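Local coordinates for cephalosporin hydroxylase CMCI (PDB 2BM8), which probably takes part in the C7 methoxylation of cephalosporins during cephamycin biosynthesis, with a Rossmann-type fold like that of methyltransferases, at residues 16-24 and 53-64; 70-78 and 98-108. The protein carries 3 engineered substitutions. All coordinates share one frame; numbering follows the deposited sequence.

Contact 1 (16-24 and 53-64); sequences RGLGEDPAY and FSPYQWRGLRML
Tyr24 lies with one ring face over Gln57, whose CB makes a CH-pi contact 3.8 Å from the ring centroid, while the amide continues across to CE2 and CZ of the tyrosine, its plane 41° from that of the ring. The Gln57 chain is held in this crossing position partly by its far end, since OE1 accepts a bond from Gly60 N within the hairpin. Tyr24 CB rests 3.3 Å from Gly60 O, and Arg62 CG meets the ring near its plane.

From there Arg62 runs along the backbone of residues 21-23, CD close to Ala23 O, and bends at chi3 (54°), which swings the guanidinium into the curl of residues 18-21. Arg62 NH1 and NH2 both donate end-on to Leu18 O, NH2 at 2.8 Å and nearly in line with the carbonyl. Arg62 NH1 also donates to Asp21 O at 2.9 Å, from well above that carbonyl plane. Two backbone oxygens thus clamp one cation. An Asx turn, Asp21 OD1 to Ala23 N, shapes the same loop, and a water joins Pro22 O to Arg62 N. Phe53 sets its ring edge against the backbone at Gly17 and Gly19, and Leu64 CD1 touches Leu18 CD2 at 4.0 Å. The arrangement is that of an irregular N-terminal loop pinned by an arginine onto a two-stranded beta hairpin with a type I' turn at Trp58-Leu61.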
loop_
_atom_site.group_PDB
_atom_site.type_symbol
_atom_site.label_atom_id
_atom_site.label_comp_id
_atom_site.label_asym_id
_atom_site.label_seq_id
_atom_site.Cartn_x
_atom_site.Cartn_y
_atom_site.Cartn_z
ATOM N N ARG B 16 -12.840 6.028 -25.261
ATOM C CA ARG B 16 -11.711 5.506 -24.503
ATOM C C ARG B 16 -10.565 6.521 -24.377
ATOM O O ARG B 16 -10.003 6.960 -25.370
ATOM C CB ARG B 16 -11.190 4.233 -25.166
ATOM C CG ARG B 16 -10.034 3.602 -24.392
ATOM C CD ARG B 16 -9.145 2.645 -25.156
ATOM N NE ARG B 16 -8.093 2.208 -24.242
ATOM C CZ ARG B 16 -7.018 2.936 -23.899
ATOM N NH1 ARG B 16 -6.803 4.146 -24.426
ATOM N NH2 ARG B 16 -6.137 2.436 -23.033
ATOM N N GLY B 17 -10.220 6.874 -23.141
ATOM C CA GLY B 17 -9.112 7.772 -22.858
ATOM C C GLY B 17 -9.430 9.208 -23.199
ATOM O O GLY B 17 -8.533 10.071 -23.157
ATOM N N LEU B 18 -10.703 9.472 -23.523
ATOM C CA LEU B 18 -11.145 10.782 -23.971
ATOM C C LEU B 18 -12.294 11.288 -23.122
ATOM O O LEU B 18 -12.220 12.367 -22.554
ATOM C CB LEU B 18 -11.592 10.734 -25.432
ATOM C CG LEU B 18 -10.637 10.169 -26.486
ATOM C CD1 LEU B 18 -11.358 10.108 -27.833
ATOM C CD2 LEU B 18 -9.355 10.976 -26.585
ATOM N N GLY B 19 -13.369 10.521 -23.056
ATOM C CA GLY B 19 -14.574 10.953 -22.384
ATOM C C GLY B 19 -15.649 11.210 -23.408
ATOM O O GLY B 19 -15.384 11.115 -24.599
ATOM N N GLU B 20 -16.847 11.564 -22.940
ATOM C CA GLU B 20 -18.021 11.708 -23.794
ATOM C C GLU B 20 -18.067 13.012 -24.572
ATOM O O GLU B 20 -18.709 13.093 -25.618
ATOM C CB GLU B 20 -19.289 11.643 -22.943
ATOM C CG GLU B 20 -19.759 10.238 -22.627
ATOM C CD GLU B 20 -20.403 10.120 -21.257
ATOM O OE1 GLU B 20 -19.780 10.575 -20.260
ATOM O OE2 GLU B 20 -21.517 9.562 -21.175
ATOM N N ASP B 21 -17.392 14.035 -24.061
ATOM C CA ASP B 21 -17.610 15.406 -24.514
ATOM C C ASP B 21 -16.288 16.173 -24.581
ATOM O O ASP B 21 -15.654 16.388 -23.553
ATOM C CB ASP B 21 -18.576 16.096 -23.532
ATOM C CG ASP B 21 -19.161 17.400 -24.072
ATOM O OD1 ASP B 21 -18.713 17.899 -25.131
ATOM O OD2 ASP B 21 -20.090 17.997 -23.475
ATOM N N PRO B 22 -15.879 16.603 -25.773
ATOM C CA PRO B 22 -14.642 17.387 -25.910
ATOM C C PRO B 22 -14.723 18.783 -25.277
ATOM O O PRO B 22 -13.699 19.370 -24.931
ATOM C CB PRO B 22 -14.475 17.503 -27.423
ATOM C CG PRO B 22 -15.870 17.359 -27.970
ATOM C CD PRO B 22 -16.549 16.394 -27.069
ATOM N N ALA B 23 -15.926 19.317 -25.132
ATOM C CA ALA B 23 -16.095 20.588 -24.433
ATOM C C ALA B 23 -15.854 20.400 -22.931
ATOM O O ALA B 23 -16.116 19.332 -22.377
ATOM C CB ALA B 23 -17.483 21.188 -24.695
ATOM N N TYR B 24 -15.356 21.457 -22.298
ATOM C CA TYR B 24 -15.064 21.460 -20.881
ATOM C C TYR B 24 -16.257 21.892 -20.060
ATOM O O TYR B 24 -16.869 22.929 -20.319
ATOM C CB TYR B 24 -13.908 22.412 -20.557
ATOM C CG TYR B 24 -13.648 22.490 -19.074
ATOM C CD1 TYR B 24 -13.105 21.403 -18.384
ATOM C CD2 TYR B 24 -14.002 23.622 -18.348
ATOM C CE1 TYR B 24 -12.898 21.460 -17.005
ATOM C CE2 TYR B 24 -13.781 23.696 -16.981
ATOM C CZ TYR B 24 -13.229 22.615 -16.318
ATOM O OH TYR B 24 -13.022 22.707 -14.974
ATOM N N PHE B 53 -11.128 11.214 -13.559
ATOM C CA PHE B 53 -10.774 10.627 -14.841
ATOM C C PHE B 53 -9.966 11.611 -15.701
ATOM O O PHE B 53 -8.773 11.385 -15.938
ATOM C CB PHE B 53 -11.996 10.152 -15.628
ATOM C CG PHE B 53 -11.699 9.942 -17.081
ATOM C CD1 PHE B 53 -12.512 10.496 -18.060
ATOM C CD2 PHE B 53 -10.543 9.246 -17.466
ATOM C CE1 PHE B 53 -12.204 10.337 -19.403
ATOM C CE2 PHE B 53 -10.224 9.088 -18.799
ATOM C CZ PHE B 53 -11.059 9.627 -19.776
ATOM N N SER B 54 -10.595 12.679 -16.181
ATOM C CA SER B 54 -9.852 13.658 -16.985
ATOM C C SER B 54 -10.336 15.059 -16.648
ATOM O O SER B 54 -10.978 15.704 -17.449
ATOM C CB SER B 54 -9.992 13.351 -18.485
ATOM O OG SER B 54 -9.068 14.081 -19.279
ATOM N N PRO B 55 -9.997 15.533 -15.456
ATOM C CA PRO B 55 -10.617 16.729 -14.898
ATOM C C PRO B 55 -9.891 18.047 -15.226
ATOM O O PRO B 55 -10.363 19.111 -14.843
ATOM C CB PRO B 55 -10.540 16.454 -13.395
ATOM C CG PRO B 55 -9.249 15.677 -13.228
ATOM C CD PRO B 55 -8.983 14.969 -14.541
ATOM N N TYR B 56 -8.777 17.994 -15.930
ATOM C CA TYR B 56 -7.945 19.172 -16.054
ATOM C C TYR B 56 -8.383 20.042 -17.221
ATOM O O TYR B 56 -9.013 19.573 -18.161
ATOM C CB TYR B 56 -6.485 18.744 -16.153
ATOM C CG TYR B 56 -6.092 17.897 -14.964
ATOM C CD1 TYR B 56 -5.868 16.527 -15.088
ATOM C CD2 TYR B 56 -5.978 18.473 -13.703
ATOM C CE1 TYR B 56 -5.511 15.748 -13.971
ATOM C CE2 TYR B 56 -5.646 17.711 -12.582
ATOM C CZ TYR B 56 -5.407 16.352 -12.716
ATOM O OH TYR B 56 -5.071 15.626 -11.594
ATOM N N GLN B 57 -8.089 21.333 -17.114
ATOM C CA GLN B 57 -8.403 22.281 -18.179
ATOM C C GLN B 57 -7.274 23.253 -18.385
ATOM O O GLN B 57 -6.353 23.339 -17.585
ATOM C CB GLN B 57 -9.686 23.066 -17.871
ATOM C CG GLN B 57 -9.595 23.916 -16.612
ATOM C CD GLN B 57 -10.494 25.150 -16.627
ATOM O OE1 GLN B 57 -10.429 25.973 -17.544
ATOM N NE2 GLN B 57 -11.314 25.290 -15.590
ATOM N N TRP B 58 -7.364 23.987 -19.478
ATOM C CA TRP B 58 -6.525 25.139 -19.710
ATOM C C TRP B 58 -7.387 26.191 -20.392
ATOM O O TRP B 58 -7.866 25.958 -21.488
ATOM C CB TRP B 58 -5.335 24.741 -20.560
ATOM C CG TRP B 58 -4.500 25.875 -20.929
ATOM C CD1 TRP B 58 -4.419 26.457 -22.145
ATOM C CD2 TRP B 58 -3.624 26.600 -20.076
ATOM N NE1 TRP B 58 -3.523 27.496 -22.115
ATOM C CE2 TRP B 58 -3.021 27.605 -20.849
ATOM C CE3 TRP B 58 -3.258 26.483 -18.731
ATOM C CZ2 TRP B 58 -2.087 28.497 -20.327
ATOM C CZ3 TRP B 58 -2.321 27.373 -18.213
ATOM C CH2 TRP B 58 -1.750 28.361 -19.007
ATOM N N ARG B 59 -7.612 27.321 -19.728
ATOM C CA ARG B 59 -8.490 28.377 -20.229
ATOM C C ARG B 59 -9.791 27.876 -20.857
ATOM O O ARG B 59 -10.120 28.240 -21.981
ATOM C CB ARG B 59 -7.752 29.207 -21.268
ATOM C CG ARG B 59 -6.456 29.767 -20.785
ATOM C CD ARG B 59 -5.700 30.618 -21.808
ATOM N NE ARG B 59 -6.519 31.072 -22.928
ATOM C CZ ARG B 59 -6.040 31.683 -24.004
ATOM N NH1 ARG B 59 -4.747 31.950 -24.126
ATOM N NH2 ARG B 59 -6.871 32.063 -24.965
ATOM N N GLY B 60 -10.510 27.012 -20.153
ATOM C CA GLY B 60 -11.830 26.580 -20.591
ATOM C C GLY B 60 -11.862 25.493 -21.657
ATOM O O GLY B 60 -12.938 25.136 -22.146
ATOM N N LEU B 61 -10.693 24.971 -22.019
ATOM C CA LEU B 61 -10.588 23.765 -22.858
ATOM C C LEU B 61 -10.085 22.616 -22.013
ATOM O O LEU B 61 -9.244 22.799 -21.144
ATOM C CB LEU B 61 -9.611 23.968 -24.017
ATOM C CG LEU B 61 -9.740 25.316 -24.705
ATOM C CD1 LEU B 61 -8.528 25.621 -25.553
ATOM C CD2 LEU B 61 -11.035 25.333 -25.517
ATOM N N ARG B 62 -10.594 21.422 -22.290
ATOM C CA ARG B 62 -10.126 20.222 -21.608
ATOM C C ARG B 62 -8.661 19.993 -21.925
ATOM O O ARG B 62 -8.244 20.180 -23.066
ATOM C CB ARG B 62 -10.938 19.026 -22.060
ATOM C CG ARG B 62 -12.386 19.120 -21.647
ATOM C CD ARG B 62 -13.156 17.882 -21.886
ATOM N NE ARG B 62 -12.485 16.769 -21.258
ATOM C CZ ARG B 62 -12.454 15.526 -21.708
ATOM N NH1 ARG B 62 -13.106 15.167 -22.810
ATOM N NH2 ARG B 62 -11.757 14.632 -21.023
ATOM N N MET B 63 -7.896 19.598 -20.912
ATOM C CA MET B 63 -6.481 19.279 -21.041
ATOM C C MET B 63 -6.306 17.816 -20.714
ATOM O O MET B 63 -6.419 17.437 -19.558
ATOM C CB MET B 63 -5.637 20.087 -20.036
ATOM C CG MET B 63 -4.947 21.303 -20.611
ATOM S SD MET B 63 -3.552 20.859 -21.618
ATOM C CE MET B 63 -2.331 20.599 -20.446
ATOM N N LEU B 64 -6.005 17.006 -21.723
ATOM C CA LEU B 64 -5.758 15.585 -21.517
ATOM C C LEU B 64 -4.380 15.301 -20.917
ATOM O O LEU B 64 -4.130 14.191 -20.474
ATOM C CB LEU B 64 -5.900 14.815 -22.827
ATOM C CG LEU B 64 -7.279 14.629 -23.462
ATOM C CD1 LEU B 64 -7.414 13.193 -23.923
ATOM C CD2 LEU B 64 -8.422 14.986 -22.537
HETATM O O HOH W 1 -12.300 21.432 -24.601
#

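Contact 2 (70-78 and 98-108); sequences QAVYHDMLW and WFRDLTKIMGI
With CG anti to the carbonyl carbon in both Tyr73 and Phe99 (chi1 near -80° in each), the two rings are brought together between their helices as a T-shaped pair. The edge of Phe99 points at the face of Tyr73, CZ standing over the ring centre, with centroids 5.2 Å apart and planes at 87°. The hydroxyl of Tyr73 reaches on to Glu186. Trp98 is turned the other way, CG anti to its amide nitrogen, and its indole turns one face to Gln70, whose CG lies over the six-membered ring, 4.1 Å from its centroid; Tyr73 CB abuts the edge. A water links Gln70 OE1 to Trp98 NE1, while Gln70 NE2 bonds to Lys65 O.

Helices 70-78 and 98-106 cross at -44° with their axes 10.8 Å apart, and Leu77 is a knob in the hole formed by Phe99, Leu102, Thr103 and Met106. They pack side by side against the parallel strands of a Rossmann-type sheet, where Leu77 and Phe99 both reach Ile85 of strand 84-88, and on strand 155-159 Leu77 meets Ile156 and Phe99 meets Ile158.

Farther along, the extended Met106 chain passes Leu77 CB, which SD meets at 3.9 Å, and carries CE over one face of the His74 imidazole. Leu102 CD1 comes to that ring's edge, 4.0 Å from His74 CD2. Met106 CG approaches the rim of Trp78 at CE3, and SD lies 5.5 Å from the centroid of its six-membered ring, a Met-aromatic contact made at the edge. After Met106, Gly107 ends the helix in a Schellman motif, and Ile108 CD1 turns back to Leu77 O.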
loop_
_atom_site.group_PDB
_atom_site.type_symbol
_atom_site.label_atom_id
_atom_site.label_comp_id
_atom_site.label_asym_id
_atom_site.label_seq_id
_atom_site.Cartn_x
_atom_site.Cartn_y
_atom_site.Cartn_z
ATOM N N GLN B 70 2.492 18.307 -17.820
ATOM C CA GLN B 70 2.660 19.729 -18.071
ATOM C C GLN B 70 3.978 20.224 -17.485
ATOM O O GLN B 70 4.701 20.966 -18.144
ATOM C CB GLN B 70 1.499 20.522 -17.468
ATOM C CG GLN B 70 0.163 20.356 -18.185
ATOM C CD GLN B 70 -0.985 21.014 -17.415
ATOM O OE1 GLN B 70 -0.872 22.179 -16.992
ATOM N NE2 GLN B 70 -2.080 20.271 -17.219
ATOM N N ALA B 71 4.293 19.804 -16.263
ATOM C CA ALA B 71 5.556 20.187 -15.604
ATOM C C ALA B 71 6.810 19.739 -16.371
ATOM O O ALA B 71 7.764 20.495 -16.512
ATOM C CB ALA B 71 5.615 19.630 -14.184
ATOM N N VAL B 72 6.802 18.501 -16.848
ATOM C CA VAL B 72 7.892 17.981 -17.654
ATOM C C VAL B 72 8.035 18.783 -18.961
ATOM O O VAL B 72 9.121 19.268 -19.262
ATOM C CB VAL B 72 7.692 16.478 -17.949
ATOM C CG1 VAL B 72 8.630 16.014 -19.054
ATOM C CG2 VAL B 72 7.881 15.663 -16.684
ATOM N N TYR B 73 6.941 18.940 -19.706
ATOM C CA TYR B 73 6.973 19.728 -20.950
ATOM C C TYR B 73 7.386 21.182 -20.715
ATOM O O TYR B 73 7.937 21.815 -21.587
ATOM C CB TYR B 73 5.624 19.709 -21.683
ATOM C CG TYR B 73 5.386 18.464 -22.517
ATOM C CD1 TYR B 73 4.337 17.614 -22.231
ATOM C CD2 TYR B 73 6.202 18.153 -23.601
ATOM C CE1 TYR B 73 4.110 16.473 -22.976
ATOM C CE2 TYR B 73 5.985 17.008 -24.369
ATOM C CZ TYR B 73 4.935 16.163 -24.047
ATOM O OH TYR B 73 4.677 15.021 -24.783
ATOM N N HIS B 74 7.104 21.719 -19.545
ATOM C CA HIS B 74 7.493 23.083 -19.271
ATOM C C HIS B 74 9.009 23.167 -19.207
ATOM O O HIS B 74 9.601 24.039 -19.843
ATOM C CB HIS B 74 6.884 23.587 -17.975
ATOM C CG HIS B 74 7.419 24.912 -17.558
ATOM N ND1 HIS B 74 8.603 25.042 -16.870
ATOM C CD2 HIS B 74 6.961 26.166 -17.772
ATOM C CE1 HIS B 74 8.839 26.323 -16.654
ATOM N NE2 HIS B 74 7.862 27.027 -17.198
ATOM N N ASP B 75 9.623 22.247 -18.448
ATOM C CA ASP B 75 11.087 22.162 -18.337
ATOM C C ASP B 75 11.732 21.916 -19.697
ATOM O O ASP B 75 12.723 22.529 -20.028
ATOM C CB ASP B 75 11.519 21.051 -17.362
ATOM C CG ASP B 75 11.075 21.311 -15.909
ATOM O OD1 ASP B 75 10.812 22.490 -15.573
ATOM O OD2 ASP B 75 10.948 20.390 -15.046
ATOM N N MET B 76 11.142 21.032 -20.488
ATOM C CA MET B 76 11.658 20.700 -21.806
ATOM C C MET B 76 11.610 21.912 -22.725
ATOM O O MET B 76 12.576 22.228 -23.383
ATOM C CB MET B 76 10.846 19.559 -22.401
ATOM C CG MET B 76 11.376 19.045 -23.732
ATOM S SD MET B 76 10.322 17.749 -24.380
ATOM C CE MET B 76 10.528 16.473 -23.113
ATOM N N LEU B 77 10.481 22.600 -22.745
ATOM C CA LEU B 77 10.351 23.818 -23.520
ATOM C C LEU B 77 11.408 24.842 -23.118
ATOM O O LEU B 77 12.058 25.426 -23.985
ATOM C CB LEU B 77 8.951 24.409 -23.368
ATOM C CG LEU B 77 7.990 24.000 -24.476
ATOM C CD1 LEU B 77 7.988 22.500 -24.746
ATOM C CD2 LEU B 77 6.592 24.486 -24.150
ATOM N N TRP B 78 11.590 25.015 -21.807
ATOM C CA TRP B 78 12.489 26.021 -21.244
ATOM C C TRP B 78 13.946 25.756 -21.607
ATOM O O TRP B 78 14.710 26.697 -21.889
ATOM C CB TRP B 78 12.342 26.083 -19.726
ATOM C CG TRP B 78 13.137 27.199 -19.112
ATOM C CD1 TRP B 78 14.212 27.078 -18.269
ATOM C CD2 TRP B 78 12.935 28.604 -19.307
ATOM N NE1 TRP B 78 14.678 28.324 -17.926
ATOM C CE2 TRP B 78 13.921 29.279 -18.553
ATOM C CE3 TRP B 78 12.024 29.365 -20.049
ATOM C CZ2 TRP B 78 14.021 30.681 -18.516
ATOM C CZ3 TRP B 78 12.126 30.770 -20.018
ATOM C CH2 TRP B 78 13.113 31.407 -19.248
ATOM N N TRP B 98 -2.255 25.217 -25.259
ATOM C CA TRP B 98 -1.387 25.249 -24.092
ATOM C C TRP B 98 0.065 25.411 -24.533
ATOM O O TRP B 98 0.756 26.297 -24.049
ATOM C CB TRP B 98 -1.565 23.984 -23.239
ATOM C CG TRP B 98 -0.721 23.981 -22.001
ATOM C CD1 TRP B 98 -0.936 24.695 -20.876
ATOM C CD2 TRP B 98 0.480 23.254 -21.789
ATOM N NE1 TRP B 98 0.052 24.450 -19.954
ATOM C CE2 TRP B 98 0.941 23.568 -20.499
ATOM C CE3 TRP B 98 1.215 22.354 -22.556
ATOM C CZ2 TRP B 98 2.096 23.029 -19.967
ATOM C CZ3 TRP B 98 2.358 21.807 -22.025
ATOM C CH2 TRP B 98 2.793 22.155 -20.746
ATOM N N PHE B 99 0.508 24.583 -25.467
ATOM C CA PHE B 99 1.874 24.672 -25.988
ATOM C C PHE B 99 2.156 26.047 -26.585
ATOM O O PHE B 99 3.232 26.603 -26.381
ATOM C CB PHE B 99 2.131 23.616 -27.068
ATOM C CG PHE B 99 2.525 22.277 -26.535
ATOM C CD1 PHE B 99 1.826 21.137 -26.907
ATOM C CD2 PHE B 99 3.609 22.141 -25.684
ATOM C CE1 PHE B 99 2.191 19.896 -26.427
ATOM C CE2 PHE B 99 3.981 20.896 -25.205
ATOM C CZ PHE B 99 3.263 19.775 -25.578
ATOM N N ARG B 100 1.187 26.565 -27.338
ATOM C CA ARG B 100 1.267 27.894 -27.932
ATOM C C ARG B 100 1.368 28.967 -26.859
ATOM O O ARG B 100 2.262 29.791 -26.883
ATOM C CB ARG B 100 0.043 28.165 -28.811
ATOM C CG ARG B 100 0.180 29.404 -29.679
ATOM C CD ARG B 100 -0.342 30.713 -29.041
ATOM N NE ARG B 100 -1.634 30.539 -28.371
ATOM C CZ ARG B 100 -2.797 30.400 -29.004
ATOM N NH1 ARG B 100 -2.859 30.413 -30.326
ATOM N NH2 ARG B 100 -3.909 30.235 -28.318
ATOM N N ASP B 101 0.435 28.959 -25.920
ATOM C CA ASP B 101 0.449 29.927 -24.824
ATOM C C ASP B 101 1.786 29.906 -24.102
ATOM O O ASP B 101 2.380 30.944 -23.881
ATOM C CB ASP B 101 -0.647 29.616 -23.818
ATOM C CG ASP B 101 -2.013 29.981 -24.313
ATOM O OD1 ASP B 101 -2.161 30.564 -25.397
ATOM O OD2 ASP B 101 -3.018 29.708 -23.664
ATOM N N LEU B 102 2.255 28.709 -23.776
ATOM C CA LEU B 102 3.423 28.536 -22.929
ATOM C C LEU B 102 4.694 28.991 -23.622
ATOM O O LEU B 102 5.585 29.549 -22.995
ATOM C CB LEU B 102 3.549 27.065 -22.534
ATOM C CG LEU B 102 4.354 26.736 -21.288
ATOM C CD1 LEU B 102 4.117 27.736 -20.171
ATOM C CD2 LEU B 102 3.988 25.350 -20.832
ATOM N N THR B 103 4.772 28.746 -24.921
ATOM C CA THR B 103 5.879 29.230 -25.715
ATOM C C THR B 103 5.846 30.767 -25.862
ATOM O O THR B 103 6.894 31.388 -25.904
ATOM C CB THR B 103 5.913 28.532 -27.110
ATOM O OG1 THR B 103 4.620 28.541 -27.723
ATOM C CG2 THR B 103 6.241 27.059 -26.976
ATOM N N LYS B 104 4.659 31.376 -25.928
ATOM C CA LYS B 104 4.545 32.840 -26.009
ATOM C C LYS B 104 5.023 33.517 -24.737
ATOM O O LYS B 104 5.758 34.500 -24.791
ATOM C CB LYS B 104 3.108 33.286 -26.288
ATOM C CG LYS B 104 2.584 32.948 -27.676
ATOM C CD LYS B 104 3.020 33.961 -28.734
ATOM C CE LYS B 104 2.429 33.612 -30.109
ATOM N NZ LYS B 104 0.938 33.812 -30.140
ATOM N N ILE B 105 4.617 32.977 -23.595
ATOM C CA ILE B 105 4.986 33.542 -22.302
ATOM C C ILE B 105 6.494 33.457 -22.120
ATOM O O ILE B 105 7.084 34.331 -21.513
ATOM C CB ILE B 105 4.282 32.785 -21.169
ATOM C CG1 ILE B 105 2.771 32.801 -21.370
ATOM C CG2 ILE B 105 4.566 33.407 -19.798
ATOM C CD1 ILE B 105 2.178 31.482 -21.047
ATOM N N MET B 106 7.092 32.391 -22.655
ATOM C CA MET B 106 8.539 32.161 -22.613
ATOM C C MET B 106 9.358 33.013 -23.590
ATOM O O MET B 106 10.571 33.114 -23.434
ATOM C CB MET B 106 8.848 30.686 -22.895
ATOM C CG MET B 106 8.463 29.775 -21.756
ATOM S SD MET B 106 8.752 28.050 -22.091
ATOM C CE MET B 106 8.391 27.352 -20.511
ATOM N N GLY B 107 8.717 33.600 -24.596
ATOM C CA GLY B 107 9.420 34.390 -25.599
ATOM C C GLY B 107 10.090 33.555 -26.678
ATOM O O GLY B 107 11.039 34.006 -27.318
ATOM N N ILE B 108 9.592 32.340 -26.872
ATOM C CA ILE B 108 10.074 31.426 -27.898
ATOM C C ILE B 108 9.214 31.562 -29.152
ATOM O O ILE B 108 7.996 31.409 -29.079
ATOM C CB ILE B 108 9.965 29.970 -27.396
ATOM C CG1 ILE B 108 10.704 29.784 -26.061
ATOM C CG2 ILE B 108 10.511 29.004 -28.435
ATOM C CD1 ILE B 108 10.193 28.611 -25.253
HETATM O O HOH W 2 0.721 24.596 -16.741
#

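In the fold
Contact 1 is a surface contact between a loop and a hairpin, whereas contact 2 is buried between two helices lying on the central sheet. Their chemistry follows: the first combines an arginine held by backbone carbonyls with a tyrosine packed on the hairpin; the second rests on aromatic and aliphatic packing. Strand 61-62 leads directly into helix 67-80, and the hairpin tip leans on helix 94-106, where Trp58 NE1 probably bonds to Asp101 OD2 at 2.7 Å and Arg59 makes a salt bridge to the same carboxylate. Both contacts also reach the second subunit: Trp58 of contact 1 meets His74 of that copy, and His74 of contact 2 meets its Trp58, so the hairpin and helices share in the assembly.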